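Local coordinates for acyl-CoA dehydrogenase (Slackia heliotrinireducens, PDB 4RM7), which is a four-chain member of the acyl-CoA dehydrogenase family, with helical N- and C-terminal domains and a middle domain rich in beta strands, at residues L95-L100 and L122-A127; A102-A107 and W226-S231; V247-A252 and L321-V326. All blocks are in the same frame, centred on the assembly; numbering follows the deposited sequence.

Interaction 1: residues L95-L100 and L122-A127; sequences LQLQIL and LSYALA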
loop_
_atom_site.group_PDB
_atom_site.type_symbol
_atom_site.label_atom_id
_atom_site.label_comp_id
_atom_site.label_asym_id
_atom_site.label_seq_id
_atom_site.Cartn_x
_atom_site.Cartn_y
_atom_site.Cartn_z
ATOM N N LEU A 95 -17.832 -8.907 27.634
ATOM C CA LEU A 95 -18.831 -9.133 26.607
ATOM C C LEU A 95 -19.750 -10.291 26.997
ATOM O O LEU A 95 -20.962 -10.251 26.765
ATOM C CB LEU A 95 -18.159 -9.411 25.266
ATOM C CG LEU A 95 -19.126 -9.739 24.128
ATOM C CD1 LEU A 95 -19.917 -8.501 23.717
ATOM C CD2 LEU A 95 -18.398 -10.337 22.945
ATOM N N GLN A 96 -19.161 -11.321 27.595
ATOM C CA GLN A 96 -19.894 -12.524 27.967
ATOM C C GLN A 96 -20.877 -12.212 29.067
ATOM O O GLN A 96 -21.954 -12.796 29.139
ATOM C CB GLN A 96 -18.945 -13.627 28.424
ATOM C CG GLN A 96 -18.339 -14.423 27.296
ATOM C CD GLN A 96 -17.649 -15.671 27.801
ATOM O OE1 GLN A 96 -17.280 -16.558 27.021
ATOM N NE2 GLN A 96 -17.464 -15.747 29.123
ATOM N N LEU A 97 -20.479 -11.285 29.924
ATOM C CA LEU A 97 -21.308 -10.828 31.016
ATOM C C LEU A 97 -22.509 -10.100 30.465
ATOM O O LEU A 97 -23.650 -10.356 30.845
ATOM C CB LEU A 97 -20.520 -9.901 31.933
ATOM C CG LEU A 97 -21.265 -9.574 33.222
ATOM C CD1 LEU A 97 -21.713 -10.868 33.897
ATOM C CD2 LEU A 97 -20.406 -8.736 34.154
ATOM N N GLN A 98 -22.227 -9.186 29.554
ATOM C CA GLN A 98 -23.251 -8.360 28.942
ATOM C C GLN A 98 -24.271 -9.205 28.186
ATOM O O GLN A 98 -25.479 -9.031 28.356
ATOM C CB GLN A 98 -22.600 -7.351 28.014
ATOM C CG GLN A 98 -23.522 -6.260 27.560
ATOM C CD GLN A 98 -22.763 -5.111 26.950
ATOM O OE1 GLN A 98 -21.565 -4.942 27.199
ATOM N NE2 GLN A 98 -23.447 -4.321 26.128
ATOM N N ILE A 99 -23.768 -10.129 27.368
ATOM C CA ILE A 99 -24.602 -11.049 26.604
ATOM C C ILE A 99 -25.471 -11.939 27.496
ATOM O O ILE A 99 -26.651 -12.159 27.208
ATOM C CB ILE A 99 -23.740 -11.927 25.698
ATOM C CG1 ILE A 99 -23.244 -11.117 24.511
ATOM C CG2 ILE A 99 -24.511 -13.122 25.192
ATOM C CD1 ILE A 99 -22.283 -11.885 23.648
ATOM N N LEU A 100 -24.900 -12.443 28.582
ATOM C CA LEU A 100 -25.691 -13.219 29.533
ATOM C C LEU A 100 -26.842 -12.400 30.112
ATOM O O LEU A 100 -27.975 -12.878 30.155
ATOM C CB LEU A 100 -24.829 -13.752 30.678
ATOM C CG LEU A 100 -25.689 -14.571 31.642
ATOM C CD1 LEU A 100 -26.204 -15.773 30.916
ATOM C CD2 LEU A 100 -24.955 -14.977 32.903
ATOM N N LEU A 122 -15.596 -16.270 35.256
ATOM C CA LEU A 122 -16.928 -16.658 34.839
ATOM C C LEU A 122 -16.951 -18.158 34.685
ATOM O O LEU A 122 -16.000 -18.752 34.215
ATOM C CB LEU A 122 -17.286 -16.005 33.514
ATOM C CG LEU A 122 -17.786 -14.569 33.580
ATOM C CD1 LEU A 122 -18.085 -14.060 32.188
ATOM C CD2 LEU A 122 -19.022 -14.469 34.448
ATOM N N SER A 123 -18.039 -18.776 35.098
ATOM C CA SER A 123 -18.128 -20.220 35.108
ATOM C C SER A 123 -18.676 -20.778 33.807
ATOM O O SER A 123 -18.941 -21.958 33.711
ATOM C CB SER A 123 -18.964 -20.701 36.288
ATOM O OG SER A 123 -20.326 -20.382 36.112
ATOM N N TYR A 124 -18.878 -19.927 32.816
ATOM C CA TYR A 124 -19.415 -20.383 31.546
ATOM C C TYR A 124 -18.626 -19.879 30.352
ATOM O O TYR A 124 -17.888 -18.923 30.454
ATOM C CB TYR A 124 -20.885 -20.000 31.413
ATOM C CG TYR A 124 -21.148 -18.524 31.404
ATOM C CD1 TYR A 124 -21.141 -17.812 30.225
ATOM C CD2 TYR A 124 -21.411 -17.845 32.573
ATOM C CE1 TYR A 124 -21.387 -16.460 30.212
ATOM C CE2 TYR A 124 -21.659 -16.492 32.568
ATOM C CZ TYR A 124 -21.644 -15.807 31.384
ATOM O OH TYR A 124 -21.886 -14.459 31.375
ATOM N N ALA A 125 -18.764 -20.565 29.229
ATOM C CA ALA A 125 -18.129 -20.156 27.992
ATOM C C ALA A 125 -19.143 -20.018 26.876
ATOM O O ALA A 125 -20.006 -20.853 26.723
ATOM C CB ALA A 125 -17.046 -21.133 27.603
ATOM N N LEU A 126 -19.025 -18.951 26.103
ATOM C CA LEU A 126 -19.967 -18.602 25.057
ATOM C C LEU A 126 -19.722 -19.421 23.796
ATOM O O LEU A 126 -18.617 -19.420 23.274
ATOM C CB LEU A 126 -19.821 -17.112 24.767
ATOM C CG LEU A 126 -20.766 -16.364 23.836
ATOM C CD1 LEU A 126 -22.215 -16.476 24.309
ATOM C CD2 LEU A 126 -20.330 -14.912 23.778
ATOM N N ALA A 127 -20.730 -20.127 23.301
ATOM C CA ALA A 127 -20.532 -20.922 22.088
ATOM C C ALA A 127 -21.530 -20.570 21.000
ATOM O O ALA A 127 -22.666 -21.034 21.029
ATOM C CB ALA A 127 -20.618 -22.405 22.415
#
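Gln-96 reaches from helix 90-103 to segment 122-127, and each of its side-chain atoms finds a neighbour there. Its CG stands beside the backbone N and opposite the carbonyl carbon (chi1 -83°), and from there the chain runs out extended. Gln-96 CB lies 3.9 Å from CD1 of Leu-122. CG follows, with the CB of Leu-126 as its neighbour. At the tip the carboxamide divides its two ends between consecutive peptides of the strand. Gln-96 OE1 accepts from the backbone N of Leu-126 at 3.1 Å, with an N-H...O angle of 153° and the donor well above the carbonyl plane. Gln-96 NE2 makes a weak bond of 3.5 Å to the carbonyl O of Tyr-124 and also touches Leu-122 CD1. These bonds should restrain the amide's rotation, and they serve a strand edge facing away from the pairing of Ala-125 with strand 168-175.

The backbone of Gln-96 takes part as well. Its carbonyl O is the helical acceptor of Leu-100 N. Gln-96 O also receives a 2.8 Å bond from Tyr-124 OH, and the two donors approach opposite faces of the carbonyl plane. The tyrosine ring thus comes to the helix with its hydroxyl foremost, and Leu-100 packs obliquely beside it, Leu-100 CD2 lying 3.6 Å from Tyr-124 CE2. Further along the strand, Ile-99 CD1 meets Leu-126 CD2 at 3.6 Å, the two side chains crossing at about a right angle.

The strand runs nearly perpendicular to the helix, at 79°. Ile-99 also packs on helix 234-270, while Leu-100 and Leu-126 both reach Leu-170 of strand 168-175. Phe-112 of helix 106-119 meets the Tyr-124 ring almost perpendicularly, placing this contact where the N-terminal helices join the middle-domain sheet.

Interaction 2: residues A102-A107 and W226-S231; sequences AFASSA and WRLKGS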
loop_
_atom_site.group_PDB
_atom_site.type_symbol
_atom_site.label_atom_id
_atom_site.label_comp_id
_atom_site.label_asym_id
_atom_site.label_seq_id
_atom_site.Cartn_x
_atom_site.Cartn_y
_atom_site.Cartn_z
ATOM N N ALA A 102 -28.365 -9.802 28.923
ATOM C CA ALA A 102 -29.343 -9.488 27.885
ATOM C C ALA A 102 -30.347 -10.610 27.654
ATOM O O ALA A 102 -31.527 -10.339 27.449
ATOM C CB ALA A 102 -28.626 -9.148 26.573
ATOM N N PHE A 103 -29.902 -11.863 27.700
ATOM C CA PHE A 103 -30.767 -12.966 27.262
ATOM C C PHE A 103 -31.366 -13.806 28.384
ATOM O O PHE A 103 -32.217 -14.669 28.135
ATOM C CB PHE A 103 -30.004 -13.882 26.310
ATOM C CG PHE A 103 -29.864 -13.324 24.937
ATOM C CD1 PHE A 103 -30.856 -13.530 23.990
ATOM C CD2 PHE A 103 -28.758 -12.579 24.590
ATOM C CE1 PHE A 103 -30.740 -13.012 22.717
ATOM C CE2 PHE A 103 -28.639 -12.055 23.319
ATOM C CZ PHE A 103 -29.632 -12.274 22.383
ATOM N N ALA A 104 -30.939 -13.558 29.617
ATOM C CA ALA A 104 -31.419 -14.360 30.734
ATOM C C ALA A 104 -32.037 -13.501 31.825
ATOM O O ALA A 104 -31.655 -12.344 32.002
ATOM C CB ALA A 104 -30.288 -15.196 31.304
ATOM N N SER A 105 -32.980 -14.086 32.560
ATOM C CA SER A 105 -33.627 -13.414 33.676
ATOM C C SER A 105 -32.638 -13.066 34.765
ATOM O O SER A 105 -31.552 -13.631 34.835
ATOM C CB SER A 105 -34.727 -14.291 34.267
ATOM O OG SER A 105 -34.175 -15.443 34.876
ATOM N N SER A 106 -33.035 -12.149 35.637
ATOM C CA SER A 106 -32.182 -11.739 36.737
ATOM C C SER A 106 -31.838 -12.935 37.617
ATOM O O SER A 106 -30.688 -13.110 38.019
ATOM C CB SER A 106 -32.867 -10.650 37.546
ATOM O OG SER A 106 -33.346 -9.643 36.675
ATOM N N ALA A 107 -32.834 -13.769 37.894
ATOM C CA ALA A 107 -32.614 -14.965 38.694
ATOM C C ALA A 107 -31.604 -15.896 38.020
ATOM O O ALA A 107 -30.774 -16.499 38.694
ATOM C CB ALA A 107 -33.927 -15.691 38.943
ATOM N N TRP A 226 -32.810 -25.124 31.328
ATOM C CA TRP A 226 -31.527 -24.611 30.856
ATOM C C TRP A 226 -31.699 -23.478 29.845
ATOM O O TRP A 226 -30.784 -22.680 29.646
ATOM C CB TRP A 226 -30.693 -25.736 30.230
ATOM C CG TRP A 226 -30.294 -26.815 31.197
ATOM C CD1 TRP A 226 -30.501 -26.823 32.543
ATOM C CD2 TRP A 226 -29.625 -28.044 30.887
ATOM N NE1 TRP A 226 -30.008 -27.978 33.091
ATOM C CE2 TRP A 226 -29.457 -28.743 32.098
ATOM C CE3 TRP A 226 -29.154 -28.624 29.706
ATOM C CZ2 TRP A 226 -28.835 -29.994 32.160
ATOM C CZ3 TRP A 226 -28.542 -29.869 29.771
ATOM C CH2 TRP A 226 -28.388 -30.536 30.988
ATOM N N ARG A 227 -32.859 -23.410 29.198
ATOM C CA ARG A 227 -33.091 -22.379 28.185
ATOM C C ARG A 227 -33.151 -20.996 28.825
ATOM O O ARG A 227 -33.790 -20.812 29.868
ATOM C CB ARG A 227 -34.378 -22.644 27.410
ATOM C CG ARG A 227 -34.515 -21.808 26.151
ATOM C CD ARG A 227 -35.959 -21.435 25.880
ATOM N NE ARG A 227 -36.840 -22.597 25.818
ATOM C CZ ARG A 227 -37.050 -23.314 24.719
ATOM N NH1 ARG A 227 -37.872 -24.357 24.748
ATOM N NH2 ARG A 227 -36.429 -22.985 23.589
ATOM N N LEU A 228 -32.478 -20.028 28.208
ATOM C CA LEU A 228 -32.478 -18.672 28.729
ATOM C C LEU A 228 -33.820 -18.016 28.436
ATOM O O LEU A 228 -34.265 -17.989 27.291
ATOM C CB LEU A 228 -31.337 -17.848 28.132
ATOM C CG LEU A 228 -29.883 -18.140 28.535
ATOM C CD1 LEU A 228 -28.990 -16.926 28.235
ATOM C CD2 LEU A 228 -29.771 -18.559 29.997
ATOM N N LYS A 229 -34.460 -17.509 29.486
ATOM C CA LYS A 229 -35.737 -16.817 29.377
ATOM C C LYS A 229 -35.529 -15.351 29.705
ATOM O O LYS A 229 -35.626 -14.959 30.867
ATOM C CB LYS A 229 -36.767 -17.435 30.324
ATOM C CG LYS A 229 -36.625 -18.945 30.491
ATOM C CD LYS A 229 -37.871 -19.571 31.101
ATOM C CE LYS A 229 -39.040 -19.570 30.108
ATOM N NZ LYS A 229 -40.385 -19.737 30.754
ATOM N N GLY A 230 -35.230 -14.539 28.693
ATOM C CA GLY A 230 -34.844 -13.160 28.939
ATOM C C GLY A 230 -35.662 -12.102 28.233
ATOM O O GLY A 230 -36.570 -12.410 27.455
ATOM N N SER A 231 -35.334 -10.842 28.516
ATOM C CA SER A 231 -35.981 -9.701 27.875
ATOM C C SER A 231 -35.641 -9.655 26.384
ATOM O O SER A 231 -36.524 -9.477 25.540
ATOM C CB SER A 231 -35.563 -8.394 28.557
ATOM O OG SER A 231 -34.153 -8.240 28.545
#
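Leu-228 packs against the turn between helices 90-103 and 106-119, using its whole branched end. Its CG lies opposite the carbonyl carbon and beside the backbone N (chi1 -71°), over the turn, and chi2 of -160° then brings both methyls against Ala-104 CB. Leu-228 CD1 is shared between Phe-103 CB, at 3.7 Å, and that alanine methyl. Leu-228 CD2 rests on Ala-104 CB at 3.6 Å. Leu-228 CB, nearer the backbone, lies 3.3 Å from the carbonyl O of Phe-103.

That carbonyl also faces Gly-230. Gly-230 N is 3.1 Å from Phe-103 O, but the angle is too poor for a hydrogen bond; Gly-230 CA, at the same distance from Phe-103 O, makes a CA-H...O contact instead. With no side chain on the glycine, the two backbones come together directly, and the CA atoms of Ala-104 and Gly-230 are 4.0 Å apart.

The remaining side chains mostly turn elsewhere. Ser-105 holds its OG between its own backbone N and carbonyl carbon (chi1 67°), where it serves as the N-cap of helix 106-119 by bonding Gln-108 N; its CB touches Lys-229 O. Lys-229 takes part mainly with its backbone. At the far end, Ser-231 OG lies 3.5 Å from Ala-102 O, a carbonyl that accepts from the OG of Ser-232.

Gln-108, in the first turn of helix 106-119, holds the loop through hydrogen bonds to Arg-227 O and Lys-229 N. The Phe-103 ring packs on helix 234-270 and meets the ring of Phe-187 on strand 184-191. The loop leading from strand 212-221 into helix 234-270 is therefore laid across the turn between helices 90-103 and 106-119 and is bonded through its backbone to strand 184-191, Trp-226 to Met-189 and Leu-228 to Phe-187.

Interaction 3: residues V247-A252 and L321-V326; sequences VFTCAA and LMKYYV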
loop_
_atom_site.group_PDB
_atom_site.type_symbol
_atom_site.label_atom_id
_atom_site.label_comp_id
_atom_site.label_asym_id
_atom_site.label_seq_id
_atom_site.Cartn_x
_atom_site.Cartn_y
_atom_site.Cartn_z
ATOM N N VAL A 247 -15.760 -3.334 19.335
ATOM C CA VAL A 247 -15.131 -2.178 19.960
ATOM C C VAL A 247 -14.035 -2.640 20.931
ATOM O O VAL A 247 -12.909 -2.141 20.894
ATOM C CB VAL A 247 -16.152 -1.289 20.679
ATOM C CG1 VAL A 247 -15.462 -0.050 21.212
ATOM C CG2 VAL A 247 -17.282 -0.890 19.704
ATOM N N PHE A 248 -14.365 -3.620 21.759
ATOM C CA PHE A 248 -13.417 -4.229 22.676
ATOM C C PHE A 248 -12.176 -4.736 21.970
ATOM O O PHE A 248 -11.058 -4.477 22.408
ATOM C CB PHE A 248 -14.074 -5.381 23.427
ATOM C CG PHE A 248 -15.112 -4.940 24.398
ATOM C CD1 PHE A 248 -15.219 -3.598 24.747
ATOM C CD2 PHE A 248 -15.992 -5.860 24.963
ATOM C CE1 PHE A 248 -16.178 -3.189 25.644
ATOM C CE2 PHE A 248 -16.962 -5.456 25.867
ATOM C CZ PHE A 248 -17.065 -4.121 26.206
ATOM N N THR A 249 -12.378 -5.455 20.877
ATOM C CA THR A 249 -11.267 -6.044 20.149
ATOM C C THR A 249 -10.374 -4.970 19.542
ATOM O O THR A 249 -9.143 -5.075 19.550
ATOM C CB THR A 249 -11.778 -6.984 19.063
ATOM O OG1 THR A 249 -12.279 -8.158 19.692
ATOM C CG2 THR A 249 -10.670 -7.386 18.133
ATOM N N CYS A 250 -10.992 -3.906 19.055
ATOM C CA CYS A 250 -10.215 -2.826 18.474
ATOM C C CYS A 250 -9.452 -2.043 19.549
ATOM O O CYS A 250 -8.298 -1.666 19.339
ATOM C CB CYS A 250 -11.118 -1.916 17.634
ATOM S SG CYS A 250 -11.684 -2.790 16.120
ATOM N N ALA A 251 -10.070 -1.840 20.709
ATOM C CA ALA A 251 -9.371 -1.227 21.829
ATOM C C ALA A 251 -8.150 -2.071 22.253
ATOM O O ALA A 251 -7.092 -1.528 22.586
ATOM C CB ALA A 251 -10.327 -1.027 23.001
ATOM N N ALA A 252 -8.292 -3.396 22.230
ATOM C CA ALA A 252 -7.168 -4.269 22.535
ATOM C C ALA A 252 -6.085 -4.136 21.477
ATOM O O ALA A 252 -4.898 -4.105 21.801
ATOM C CB ALA A 252 -7.622 -5.749 22.660
ATOM N N LEU A 321 -16.545 0.670 10.189
ATOM C CA LEU A 321 -15.370 1.342 9.624
ATOM C C LEU A 321 -14.171 1.161 10.554
ATOM O O LEU A 321 -13.082 0.848 10.114
ATOM C CB LEU A 321 -15.646 2.832 9.377
ATOM C CG LEU A 321 -16.687 3.158 8.298
ATOM C CD1 LEU A 321 -16.855 4.662 8.155
ATOM C CD2 LEU A 321 -16.312 2.524 6.958
HETATM N N MSE A 322 -14.403 1.349 11.846
HETATM C CA MSE A 322 -13.442 1.038 12.889
HETATM C C MSE A 322 -12.886 -0.387 12.763
HETATM O O MSE A 322 -11.686 -0.583 12.727
HETATM C CB MSE A 322 -14.104 1.226 14.262
HETATM C CG MSE A 322 -13.235 0.846 15.426
HETATM SE SE MSE A 322 -14.316 0.401 16.968
HETATM C CE MSE A 322 -14.936 -1.347 16.329
ATOM N N LYS A 323 -13.754 -1.385 12.683
ATOM C CA LYS A 323 -13.276 -2.766 12.629
ATOM C C LYS A 323 -12.523 -3.052 11.336
ATOM O O LYS A 323 -11.653 -3.909 11.295
ATOM C CB LYS A 323 -14.442 -3.752 12.788
ATOM C CG LYS A 323 -14.010 -5.203 12.941
ATOM C CD LYS A 323 -12.955 -5.330 14.039
ATOM C CE LYS A 323 -12.704 -6.781 14.435
ATOM N NZ LYS A 323 -12.266 -7.622 13.293
ATOM N N TYR A 324 -12.866 -2.338 10.273
ATOM C CA TYR A 324 -12.208 -2.552 8.987
ATOM C C TYR A 324 -10.772 -2.060 9.048
ATOM O O TYR A 324 -9.865 -2.659 8.481
ATOM C CB TYR A 324 -12.968 -1.829 7.857
ATOM C CG TYR A 324 -12.377 -2.020 6.471
ATOM C CD1 TYR A 324 -12.630 -3.166 5.740
ATOM C CD2 TYR A 324 -11.579 -1.041 5.891
ATOM C CE1 TYR A 324 -12.100 -3.345 4.468
ATOM C CE2 TYR A 324 -11.037 -1.204 4.603
ATOM C CZ TYR A 324 -11.302 -2.356 3.905
ATOM O OH TYR A 324 -10.761 -2.535 2.645
ATOM N N TYR A 325 -10.567 -0.963 9.760
ATOM C CA TYR A 325 -9.306 -0.281 9.681
ATOM C C TYR A 325 -8.296 -0.750 10.732
ATOM O O TYR A 325 -7.123 -0.934 10.429
ATOM C CB TYR A 325 -9.529 1.238 9.813
ATOM C CG TYR A 325 -8.227 2.019 9.844
ATOM C CD1 TYR A 325 -7.547 2.342 8.660
ATOM C CD2 TYR A 325 -7.666 2.411 11.046
ATOM C CE1 TYR A 325 -6.341 3.052 8.685
ATOM C CE2 TYR A 325 -6.460 3.139 11.083
ATOM C CZ TYR A 325 -5.804 3.449 9.900
ATOM O OH TYR A 325 -4.627 4.169 9.945
ATOM N N VAL A 326 -8.756 -0.946 11.958
ATOM C CA VAL A 326 -7.849 -0.956 13.098
ATOM C C VAL A 326 -6.975 -2.205 13.239
ATOM O O VAL A 326 -5.776 -2.061 13.431
ATOM C CB VAL A 326 -8.623 -0.715 14.430
ATOM C CG1 VAL A 326 -7.697 -0.910 15.656
ATOM C CG2 VAL A 326 -9.177 0.707 14.426
#
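Cys-250 is the centre of this helix-helix contact, its SG entering between Met-322, Lys-323 and Val-326 of helix 316-341. Met-322, modelled as selenomethionine, sends its chain from a CG anti to the backbone N (chi1 176°) and bends at the last torsion. The bend brings Met-322 CE to 3.6 Å from Cys-250 SG and to 3.7 Å from Val-247 N. Met-322 SE itself lies 4.0 Å from Cys-250 CB, and the terminal methyl also meets Val-247 CG2, the two side chains crossing at about a right angle.

Lys-323 contributes its aliphatic part: Lys-323 CD approaches Cys-250 SG at 3.5 Å. Val-326 adds a further neighbour, with CB against the sulfur and Val-326 CG1 3.8 Å from the carbonyl O of Cys-250. The helix segments run in roughly the same direction, 32° apart, with their axes 9.8 Å from each other.

The side chains thus meet through a cysteine sulfur, the selenomethionine tip and hydrocarbon. The polar ends find partners elsewhere: Thr-249 OG1 bonds Asp-366, and the carbonyls of Tyr-362, Ala-365 and Gly-367 satisfy the buried Lys-323 NZ, an arrangement that would suit a protonated amine while its methylenes serve the apolar interface.

From the N terminus, helix 90-103 supplies the first partner of interaction 1 and then, at its end, that of interaction 2. Interaction 1 closes a short, mostly helical loop through helix 106-119 to strand 124-127. Interaction 2 opens inside that loop and closes only at 226-231, after the strands of the middle domain, so the two cross. They also touch, through Leu-100 CD1 and Leu-228 CD1. Interaction 3 follows in series, joining helices 234-270 and 316-341 and closing a loop that contains helix 282-311; Leu-95 packs on Phe-248 where it meets interaction 1. Together they link the N-terminal helices, the middle-domain strands and the C-terminal helical bundle.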